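Local coordinates for uncharacterized protein (Leptotrichia buccalis, PDB 3T8K), which is of unknown function but folds as a stack of ankyrin-like alpha-hairpin repeats, a scaffold that in other proteins commonly binds protein partners, at residues 38-43 / 76-81. Residues are numbered along the deposited sequence; the frame is centred on the assembly and turned at random.
Sequences KSNILY and TTLFFP
Y43 reaches across from helix 41-45 and lays its ring on P81 of helix 79-85. Its CB meets L78 CD2 at 4.0 Å. CG stands anti to the backbone N (chi1 -158°), which carries the ring past L78 to the proline. P81 CG sits over the middle of one ring face, 3.5 Å from the Y43 centroid and 14° off the normal, a CH-pi contact. Further out, Y43 CE1 lies 3.4 Å from P81 CD. At the tip, Y43 OH lies at the edge of the F80 ring, 3.9 Å from F80 CD2. T76 CG2 lies near the plane of the Y43 ring, at its edge. The two L78 methyls come nearest the other segment: CD1 packs on L42 CB, and CD2 approaches Y43 N and N40 OD1. With Y43 cut back to an alanine, P81 CG would probably lose the aromatic face it sits on, and a gap is likely to open beside T76 CG2. One water accepts from N40 ND2 at 3.0 Å and donates to T76 O at 2.8 Å. L42 also packs on helix 51-63, and L78 on F100 of helix 90-102. The contact joins helix 41-45 to helix 79-85, with helix 51-63 between them in sequence, within the ankyrin-like array. It is apolar and CH-pi at its centre, and its polar link runs through a water.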
# COMPACT_ATOMS: atom_id res chain seq x y z
N LYS A 38 -0.55 -7.25 -23.24
CA LYS A 38 -0.72 -5.85 -23.64
C LYS A 38 -1.43 -4.99 -22.59
O LYS A 38 -1.55 -3.77 -22.76
CB LYS A 38 -1.48 -5.77 -24.97
CG LYS A 38 -0.72 -6.32 -26.16
CD LYS A 38 -1.70 -6.58 -27.30
CE LYS A 38 -1.00 -6.76 -28.64
NZ LYS A 38 -2.00 -7.01 -29.72
N SER A 39 -1.90 -5.60 -21.52
CA SER A 39 -2.59 -4.87 -20.47
C SER A 39 -1.58 -4.27 -19.51
O SER A 39 -0.38 -4.46 -19.65
CB SER A 39 -3.54 -5.78 -19.69
OG SER A 39 -2.81 -6.72 -18.91
N ASN A 40 -2.08 -3.55 -18.51
CA ASN A 40 -1.22 -3.05 -17.44
C ASN A 40 -1.10 -4.07 -16.31
O ASN A 40 -1.04 -3.71 -15.13
CB ASN A 40 -1.70 -1.70 -16.91
CG ASN A 40 -0.54 -0.84 -16.41
OD1 ASN A 40 0.61 -1.10 -16.76
ND2 ASN A 40 -0.84 0.17 -15.59
N ILE A 41 -1.05 -5.35 -16.67
CA ILE A 41 -0.96 -6.43 -15.70
C ILE A 41 0.21 -6.26 -14.70
O ILE A 41 0.07 -6.60 -13.53
CB ILE A 41 -0.86 -7.81 -16.43
CG1 ILE A 41 -0.88 -8.96 -15.43
CG2 ILE A 41 0.41 -7.88 -17.29
CD1 ILE A 41 -2.17 -9.08 -14.65
N LEU A 42 1.34 -5.73 -15.16
CA LEU A 42 2.49 -5.53 -14.26
C LEU A 42 2.17 -4.63 -13.07
O LEU A 42 2.74 -4.80 -11.99
CB LEU A 42 3.71 -4.99 -15.01
CG LEU A 42 4.44 -6.03 -15.85
CD1 LEU A 42 5.46 -5.37 -16.77
CD2 LEU A 42 5.09 -7.08 -14.94
N TYR A 43 1.27 -3.68 -13.27
CA TYR A 43 0.85 -2.84 -12.16
C TYR A 43 0.21 -3.69 -11.05
O TYR A 43 0.51 -3.50 -9.87
CB TYR A 43 -0.11 -1.73 -12.61
CG TYR A 43 -0.15 -0.57 -11.64
CD1 TYR A 43 0.56 0.60 -11.89
CD2 TYR A 43 -0.88 -0.65 -10.47
CE1 TYR A 43 0.54 1.66 -11.00
CE2 TYR A 43 -0.91 0.42 -9.57
CZ TYR A 43 -0.20 1.56 -9.84
OH TYR A 43 -0.22 2.61 -8.94
N THR A 76 0.27 7.28 -13.66
CA THR A 76 1.26 6.64 -12.80
C THR A 76 2.00 5.50 -13.50
O THR A 76 1.37 4.60 -14.06
CB THR A 76 0.60 6.09 -11.54
OG1 THR A 76 -0.24 7.10 -10.97
CG2 THR A 76 1.64 5.65 -10.54
N THR A 77 3.33 5.55 -13.47
CA THR A 77 4.16 4.49 -14.04
C THR A 77 4.29 3.29 -13.11
O THR A 77 3.86 3.33 -11.95
CB THR A 77 5.59 4.98 -14.32
OG1 THR A 77 6.21 5.30 -13.07
CG2 THR A 77 5.57 6.20 -15.21
N LEU A 78 4.89 2.21 -13.62
CA LEU A 78 5.10 1.01 -12.84
C LEU A 78 5.98 1.27 -11.63
O LEU A 78 5.96 0.52 -10.66
CB LEU A 78 5.72 -0.09 -13.70
CG LEU A 78 4.81 -0.57 -14.83
CD1 LEU A 78 5.47 -1.72 -15.54
CD2 LEU A 78 3.45 -0.98 -14.29
N PHE A 79 6.77 2.34 -11.68
CA PHE A 79 7.69 2.61 -10.57
C PHE A 79 6.97 2.82 -9.23
O PHE A 79 7.54 2.53 -8.18
CB PHE A 79 8.59 3.80 -10.88
CG PHE A 79 9.62 3.52 -11.93
CD1 PHE A 79 10.68 2.66 -11.67
CD2 PHE A 79 9.54 4.11 -13.18
CE1 PHE A 79 11.65 2.40 -12.63
CE2 PHE A 79 10.49 3.86 -14.15
CZ PHE A 79 11.55 2.99 -13.88
N PHE A 80 5.74 3.32 -9.26
CA PHE A 80 5.07 3.65 -8.01
C PHE A 80 4.75 2.42 -7.17
O PHE A 80 5.18 2.34 -6.02
CB PHE A 80 3.82 4.50 -8.23
CG PHE A 80 3.24 5.08 -6.95
CD1 PHE A 80 3.90 6.10 -6.28
CD2 PHE A 80 2.03 4.60 -6.44
CE1 PHE A 80 3.37 6.64 -5.11
CE2 PHE A 80 1.50 5.14 -5.27
CZ PHE A 80 2.17 6.15 -4.61
N PRO A 81 4.01 1.45 -7.73
CA PRO A 81 3.76 0.27 -6.91
C PRO A 81 5.04 -0.49 -6.61
O PRO A 81 5.12 -1.12 -5.55
CB PRO A 81 2.80 -0.58 -7.78
CG PRO A 81 2.94 -0.03 -9.17
CD PRO A 81 3.25 1.43 -8.99
O HOH W 1 1.54 1.84 -14.68